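Local coordinates for avidin-related protein 4/5 (PDB 1Y55) that binds biotin with high affinity, as an avidin-family protein from chicken that assembles as a tetramer, at residues L14-T19 against G31-V37; K88-T93 against N116-R120. The protein carries 1 engineered substitution. One frame throughout, in Å; residues are numbered along the deposited sequence. Where two conformers were deposited one is given.

Contact 1: residues L14-T19 against G31-V37. With BTN (biotin), chain C.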
loop_
_atom_site.group_PDB
_atom_site.type_symbol
_atom_site.label_atom_id
_atom_site.label_comp_id
_atom_site.label_asym_id
_atom_site.label_seq_id
_atom_site.Cartn_x
_atom_site.Cartn_y
_atom_site.Cartn_z
ATOM N N LEU A 14 -12.502 -13.679 0.682
ATOM C CA LEU A 14 -11.849 -14.616 1.586
ATOM C C LEU A 14 -12.851 -15.390 2.430
ATOM O O LEU A 14 -12.451 -16.272 3.183
ATOM C CB LEU A 14 -10.870 -13.879 2.511
ATOM C CG LEU A 14 -9.773 -13.071 1.836
ATOM C CD1 LEU A 14 -8.941 -12.305 2.862
ATOM C CD2 LEU A 14 -8.898 -13.940 0.973
ATOM N N GLY A 15 -14.133 -15.050 2.336
ATOM C CA GLY A 15 -15.175 -15.674 3.126
ATOM C C GLY A 15 -15.509 -14.948 4.421
ATOM O O GLY A 15 -16.369 -15.398 5.165
ATOM N N SER A 16 -14.831 -13.841 4.731
ATOM C CA SER A 16 -15.155 -13.079 5.926
ATOM C C SER A 16 -16.542 -12.483 5.821
ATOM O O SER A 16 -17.021 -12.225 4.722
ATOM C CB SER A 16 -14.136 -11.971 6.116
ATOM O OG SER A 16 -12.843 -12.517 6.238
ATOM N N ILE A 17 -17.165 -12.243 6.968
ATOM C CA ILE A 17 -18.499 -11.655 7.042
ATOM C C ILE A 17 -18.441 -10.385 7.860
ATOM O O ILE A 17 -17.817 -10.353 8.903
ATOM C CB ILE A 17 -19.513 -12.615 7.684
ATOM C CG1 ILE A 17 -19.602 -13.895 6.876
ATOM C CG2 ILE A 17 -20.880 -11.949 7.837
ATOM C CD1 ILE A 17 -20.476 -14.932 7.531
ATOM N N MET A 18 -19.108 -9.326 7.411
ATOM C CA MET A 18 -19.296 -8.190 8.292
ATOM C C MET A 18 -20.747 -7.763 8.260
ATOM O O MET A 18 -21.460 -7.918 7.272
ATOM C CB MET A 18 -18.379 -7.035 7.994
ATOM C CG MET A 18 -18.597 -6.464 6.681
ATOM S SD MET A 18 -17.555 -4.898 6.487
ATOM C CE MET A 18 -18.132 -4.404 4.903
ATOM N N THR A 19 -21.162 -7.197 9.380
ATOM C CA THR A 19 -22.509 -6.730 9.586
ATOM C C THR A 19 -22.426 -5.281 10.017
ATOM O O THR A 19 -21.792 -4.959 11.007
ATOM C CB THR A 19 -23.189 -7.550 10.668
ATOM O OG1 THR A 19 -23.101 -8.948 10.338
ATOM C CG2 THR A 19 -24.686 -7.230 10.726
ATOM N N GLY A 31 -20.475 -1.732 13.511
ATOM C CA GLY A 31 -20.782 -3.062 13.076
ATOM C C GLY A 31 -19.847 -4.071 13.693
ATOM O O GLY A 31 -19.109 -3.795 14.635
ATOM N N THR A 32 -19.894 -5.271 13.137
ATOM C CA THR A 32 -19.019 -6.362 13.554
ATOM C C THR A 32 -18.402 -7.019 12.328
ATOM O O THR A 32 -18.937 -6.955 11.222
ATOM C CB THR A 32 -19.757 -7.413 14.379
ATOM O OG1 THR A 32 -20.768 -8.011 13.557
ATOM C CG2 THR A 32 -20.443 -6.815 15.604
ATOM N N TYR A 33 -17.264 -7.654 12.564
ATOM C CA TYR A 33 -16.475 -8.266 11.512
ATOM C C TYR A 33 -16.027 -9.638 12.005
ATOM O O TYR A 33 -15.404 -9.725 13.064
ATOM C CB TYR A 33 -15.259 -7.389 11.183
ATOM C CG TYR A 33 -14.664 -7.629 9.818
ATOM C CD1 TYR A 33 -13.866 -8.739 9.558
ATOM C CD2 TYR A 33 -14.889 -6.741 8.778
ATOM C CE1 TYR A 33 -13.313 -8.955 8.296
ATOM C CE2 TYR A 33 -14.341 -6.951 7.526
ATOM C CZ TYR A 33 -13.562 -8.058 7.284
ATOM O OH TYR A 33 -13.055 -8.222 6.018
ATOM N N LEU A 34 -16.345 -10.684 11.240
ATOM C CA LEU A 34 -15.899 -12.046 11.523
ATOM C C LEU A 34 -14.940 -12.436 10.394
ATOM O O LEU A 34 -15.360 -12.748 9.281
ATOM C CB LEU A 34 -17.077 -13.017 11.617
ATOM C CG LEU A 34 -16.700 -14.420 12.065
ATOM C CD1 LEU A 34 -16.080 -14.430 13.450
ATOM C CD2 LEU A 34 -17.917 -15.324 12.028
ATOM N N THR A 35 -13.646 -12.332 10.668
ATOM C CA THR A 35 -12.668 -12.677 9.659
ATOM C C THR A 35 -12.577 -14.186 9.475
ATOM O O THR A 35 -12.638 -14.944 10.443
ATOM C CB THR A 35 -11.294 -12.073 9.957
ATOM O OG1 THR A 35 -10.415 -12.413 8.869
ATOM C CG2 THR A 35 -10.681 -12.567 11.276
ATOM N N ALA A 36 -12.429 -14.618 8.221
ATOM C CA ALA A 36 -12.231 -16.031 7.932
ATOM C C ALA A 36 -10.796 -16.476 8.201
ATOM O O ALA A 36 -10.549 -17.676 8.382
ATOM C CB ALA A 36 -12.587 -16.322 6.491
ATOM N N VAL A 37 -9.858 -15.524 8.173
ATOM C CA VAL A 37 -8.424 -15.785 8.251
ATOM C C VAL A 37 -7.786 -14.879 9.297
ATOM O O VAL A 37 -8.260 -13.774 9.584
ATOM C CB VAL A 37 -7.714 -15.587 6.884
ATOM C CG1 VAL A 37 -8.207 -16.622 5.875
ATOM C CG2 VAL A 37 -7.909 -14.167 6.347
HETATM C C11 BTN C . -5.148 -10.764 13.102
HETATM O O11 BTN C . -4.649 -11.669 12.208
HETATM O O12 BTN C . -4.559 -10.537 14.233
HETATM C C10 BTN C . -6.375 -10.013 12.827
HETATM C C9 BTN C . -7.190 -10.513 11.658
HETATM C C8 BTN C . -6.749 -9.890 10.337
HETATM C C7 BTN C . -7.603 -10.399 9.170
HETATM C C2 BTN C . -7.322 -9.658 7.833
HETATM S S1 BTN C . -7.881 -7.980 7.768
HETATM C C6 BTN C . -7.481 -7.961 6.010
HETATM C C5 BTN C . -7.958 -9.309 5.473
HETATM N N1 BTN C . -9.356 -9.308 5.084
HETATM C C3 BTN C . -10.058 -10.127 5.850
HETATM O O3 BTN C . -11.360 -10.308 5.712
HETATM N N2 BTN C . -9.307 -10.730 6.750
HETATM C C4 BTN C . -7.911 -10.353 6.601
HETATM O O HOH W 1 -20.638 -9.804 11.277
#
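Ser-16 lies against Tyr-33, Thr-35 and Ala-36 where the hairpin of strands 17-20 and 28-34 opens into loops at the biotin pocket. Its OG stands beside its own backbone N (chi1 -59°) and there meets two partners: Ala-36 N donates to Ser-16 OG at 2.9 Å, nearly straight (167°), while Ser-16 OG gives its proton to biotin O3 at 2.7 Å. Tyr-33 OH reaches the same biotin O3, also at 2.7 Å, and this oxygen lies near the ring plane at the tyrosine's edge. Farther along the ring, Met-18 crosses obliquely, with Met-18 CB 3.6 Å from Tyr-33 CD2 and the sulfur beside the CD2-CE2 side in a Met-aromatic contact. Phe-77 and Trp-68 also meet the tyrosine ring. Met-18 and Tyr-33 form a non-hydrogen-bonded antiparallel pair; the hydrogen-bonded pairs Ile-17 with Leu-34 and Thr-19 with Thr-32 flank it. On the other face of the sheet, the Thr-19 and Thr-32 side chains run alongside each other. One water joins them, 2.8 Å from Thr-19 OG1 and 2.9 Å from Thr-32 OG1, and Thr-19 OG1 is also hydrogen-bonded to Lys-9 NZ. Back at the pocket, Thr-35 OG1 donates to Val-37 O at 2.6 Å, on a lone pair of that carbonyl. With its proton so committed, Thr-35 OG1 takes the hydrogen of biotin N2 at 2.9 Å, almost linearly (174°). Leu-14 CD1 and Val-37 CG2 pack on the same ureido ring, and Trp-108 of a neighbouring subunit covers both residues. Two hydroxyl donors, probably joined by Asn-12 ND2 as in other avidins, would be likely to draw negative charge onto the ureido oxygen and make the ring N-H groups stronger donors.

Contact 2: residues K88-T93 against N116-R120. With BTN (biotin), chain C.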
loop_
_atom_site.group_PDB
_atom_site.type_symbol
_atom_site.label_atom_id
_atom_site.label_comp_id
_atom_site.label_asym_id
_atom_site.label_seq_id
_atom_site.Cartn_x
_atom_site.Cartn_y
_atom_site.Cartn_z
ATOM N N LYS A 88 -27.283 -4.300 -8.403
ATOM C CA LYS A 88 -26.441 -5.077 -7.501
ATOM C C LYS A 88 -25.286 -4.236 -6.964
ATOM O O LYS A 88 -24.671 -3.466 -7.698
ATOM C CB LYS A 88 -25.892 -6.299 -8.214
ATOM C CG LYS A 88 -25.179 -7.272 -7.294
ATOM C CD LYS A 88 -24.689 -8.468 -8.097
ATOM C CE LYS A 88 -23.407 -8.150 -8.841
ATOM N NZ LYS A 88 -22.180 -8.542 -8.090
ATOM N N GLU A 89 -25.004 -4.401 -5.675
ATOM C CA GLU A 89 -23.987 -3.615 -4.987
ATOM C C GLU A 89 -22.725 -4.415 -4.718
ATOM O O GLU A 89 -22.769 -5.580 -4.333
ATOM C CB GLU A 89 -24.548 -3.083 -3.672
ATOM C CG GLU A 89 -25.667 -2.086 -3.931
ATOM C CD GLU A 89 -26.394 -1.602 -2.694
ATOM O OE1 GLU A 89 -26.338 -2.272 -1.674
ATOM O OE2 GLU A 89 -27.045 -0.551 -2.761
ATOM N N VAL A 90 -21.591 -3.775 -4.934
ATOM C CA VAL A 90 -20.284 -4.342 -4.630
ATOM C C VAL A 90 -19.497 -3.291 -3.869
ATOM O O VAL A 90 -19.495 -2.116 -4.236
ATOM C CB VAL A 90 -19.505 -4.715 -5.927
ATOM C CG1 VAL A 90 -18.070 -5.152 -5.622
ATOM C CG2 VAL A 90 -20.232 -5.804 -6.721
ATOM N N LEU A 91 -18.817 -3.721 -2.813
ATOM C CA LEU A 91 -17.800 -2.879 -2.176
ATOM C C LEU A 91 -16.438 -3.290 -2.699
ATOM O O LEU A 91 -16.036 -4.445 -2.537
ATOM C CB LEU A 91 -17.786 -2.986 -0.654
ATOM C CG LEU A 91 -19.120 -2.922 0.071
ATOM C CD1 LEU A 91 -18.908 -3.035 1.561
ATOM C CD2 LEU A 91 -19.869 -1.648 -0.282
ATOM N N LYS A 92 -15.723 -2.351 -3.308
ATOM C CA LYS A 92 -14.328 -2.542 -3.682
ATOM C C LYS A 92 -13.501 -1.861 -2.602
ATOM O O LYS A 92 -13.699 -0.679 -2.339
ATOM C CB LYS A 92 -14.050 -1.905 -5.046
ATOM C CG LYS A 92 -14.819 -2.530 -6.200
ATOM C CD LYS A 92 -14.359 -3.936 -6.535
ATOM C CE LYS A 92 -13.026 -3.951 -7.274
ATOM N NZ LYS A 92 -12.592 -5.322 -7.622
ATOM N N THR A 93 -12.615 -2.604 -1.952
ATOM C CA THR A 93 -11.820 -2.070 -0.861
ATOM C C THR A 93 -10.358 -2.440 -0.948
ATOM O O THR A 93 -9.960 -3.446 -1.558
ATOM C CB THR A 93 -12.333 -2.534 0.534
ATOM O OG1 THR A 93 -11.992 -3.907 0.786
ATOM C CG2 THR A 93 -13.829 -2.381 0.670
ATOM N N ASN A 116 -10.038 -6.366 -0.791
ATOM C CA ASN A 116 -11.169 -7.249 -0.599
ATOM C C ASN A 116 -12.360 -6.724 -1.376
ATOM O O ASN A 116 -12.682 -5.541 -1.314
ATOM C CB ASN A 116 -11.601 -7.370 0.877
ATOM C CG ASN A 116 -10.802 -8.377 1.689
ATOM O OD1 ASN A 116 -10.277 -8.033 2.750
ATOM N ND2 ASN A 116 -10.783 -9.632 1.249
ATOM N N ASN A 117 -13.060 -7.636 -2.039
ATOM C CA ASN A 117 -14.314 -7.343 -2.709
ATOM C C ASN A 117 -15.439 -7.930 -1.891
ATOM O O ASN A 117 -15.371 -9.096 -1.517
ATOM C CB ASN A 117 -14.259 -7.957 -4.110
ATOM C CG ASN A 117 -13.051 -7.444 -4.908
ATOM O OD1 ASN A 117 -12.826 -6.259 -4.948
ATOM N ND2 ASN A 117 -12.277 -8.336 -5.508
ATOM N N PHE A 118 -16.458 -7.122 -1.591
ATOM C CA PHE A 118 -17.589 -7.570 -0.780
ATOM C C PHE A 118 -18.869 -7.520 -1.611
ATOM O O PHE A 118 -19.092 -6.594 -2.394
ATOM C CB PHE A 118 -17.842 -6.678 0.454
ATOM C CG PHE A 118 -16.732 -6.649 1.492
ATOM C CD1 PHE A 118 -16.893 -7.295 2.712
ATOM C CD2 PHE A 118 -15.574 -5.916 1.293
ATOM C CE1 PHE A 118 -15.914 -7.232 3.705
ATOM C CE2 PHE A 118 -14.596 -5.852 2.277
ATOM C CZ PHE A 118 -14.768 -6.501 3.485
ATOM N N THR A 119 -19.733 -8.508 -1.368
ATOM C CA THR A 119 -21.090 -8.507 -1.896
ATOM C C THR A 119 -22.054 -8.832 -0.762
ATOM O O THR A 119 -21.668 -9.332 0.284
ATOM C CB THR A 119 -21.248 -9.515 -3.047
ATOM O OG1 THR A 119 -20.847 -10.814 -2.610
ATOM C CG2 THR A 119 -20.358 -9.155 -4.251
ATOM N N ARG A 120 -23.326 -8.526 -0.972
ATOM C CA ARG A 120 -24.311 -8.681 0.090
ATOM C C ARG A 120 -24.608 -10.133 0.385
ATOM O O ARG A 120 -24.636 -10.981 -0.505
ATOM C CB ARG A 120 -25.613 -7.949 -0.262
ATOM C CG ARG A 120 -25.490 -6.433 -0.147
ATOM C CD ARG A 120 -26.840 -5.727 -0.132
ATOM N NE ARG A 120 -26.746 -4.274 -0.072
ATOM C CZ ARG A 120 -26.562 -3.547 1.039
ATOM N NH1 ARG A 120 -26.517 -2.227 0.971
ATOM N NH2 ARG A 120 -26.388 -4.128 2.214
HETATM C C11 BTN C . -5.148 -10.764 13.102
HETATM O O11 BTN C . -4.649 -11.669 12.208
HETATM O O12 BTN C . -4.559 -10.537 14.233
HETATM C C10 BTN C . -6.375 -10.013 12.827
HETATM C C9 BTN C . -7.190 -10.513 11.658
HETATM C C8 BTN C . -6.749 -9.890 10.337
HETATM C C7 BTN C . -7.603 -10.399 9.170
HETATM C C2 BTN C . -7.322 -9.658 7.833
HETATM S S1 BTN C . -7.881 -7.980 7.768
HETATM C C6 BTN C . -7.481 -7.961 6.010
HETATM C C5 BTN C . -7.958 -9.309 5.473
HETATM N N1 BTN C . -9.356 -9.308 5.084
HETATM C C3 BTN C . -10.058 -10.127 5.850
HETATM O O3 BTN C . -11.360 -10.308 5.712
HETATM N N2 BTN C . -9.307 -10.730 6.750
HETATM C C4 BTN C . -7.911 -10.353 6.601
HETATM O O HOH W 2 -24.209 -7.724 -3.664
HETATM O O HOH W 3 -10.992 -4.510 -3.992
#
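Phe-118 meets Thr-93 at its ring edge: Thr-93 OG1 lies in the ring plane, 3.6 Å from Phe-118 CE2, and Leu-91 O also sits near that plane. Met-18 and Asn-12 touch the Phe-118 side chain from elsewhere in the chain. The guanidinium of Arg-120, in one of its two conformers, is likewise met at its edge. It grips Glu-89 side-on, with both bonds ending on one oxygen: Glu-89 OE1 lies 2.6 Å from Arg-120 NE, nearly along the C-O axis, and 2.7 Å from Arg-120 NH1, which meets the syn lone pair of that oxygen. Both bonds are bent, and the carboxylate and guanidinium planes stand 42° apart. Were Glu-89 an alanine, Arg-120 NE and NH1 would probably lose their charged partner and the guanidinium would be freer to turn. Arg-120 NH1 and NH2 also bond Ser-5 O and Thr-7 O, respectively. Strands 89-98 and 111-120 are antiparallel neighbours in the eight-stranded barrel of the avidin fold. Inside it, Leu-91 packs against the base of Phe-118, their CB atoms 3.9 Å apart. Thr-93 and Asn-116 form the next hydrogen-bonded pair on that inner face. With OG1 between the backbone N and the carbonyl carbon (chi1 75°), Thr-93 bonds twice to one acceptor: Thr-93 OG1 is 2.7 Å and Thr-93 N 3.0 Å from Asn-116 O. The asparagine side chain points on to the ligand, its OD1 accepting from biotin N1 at 2.8 Å, while Asn-13 OD1 takes a hydrogen from Asn-116 ND2. On the outer face the Lys-92 chain curls back to bring its NZ within 2.8 Å of Asn-117 OD1, coming from above the amide's carbonyl plane (48° out of it). Lys-92 NZ also bonds Tyr-115 OH of a neighbouring subunit.

How the contacts relate
Contact 1 closes before contact 2 opens along the chain, and their centres are 13 Å apart. Both belong to one closed antiparallel barrel: strands 17-20 and 28-34 carry contact 1, strands 89-98 and 111-120 contact 2. Strand 8-12 stands between the two pairs, where the last strand returns to the first. The contacts meet through the barrel interior, Met-18 CE packing 3.7 Å from Leu-91 CD1 and Tyr-33 OH 3.5 Å from Phe-118 CZ. At the pocket end both reach biotin, so residues early and late in the sequence together hold its ureido ring, while Met-18, Leu-91 and Phe-118 pack together in the barrel interior.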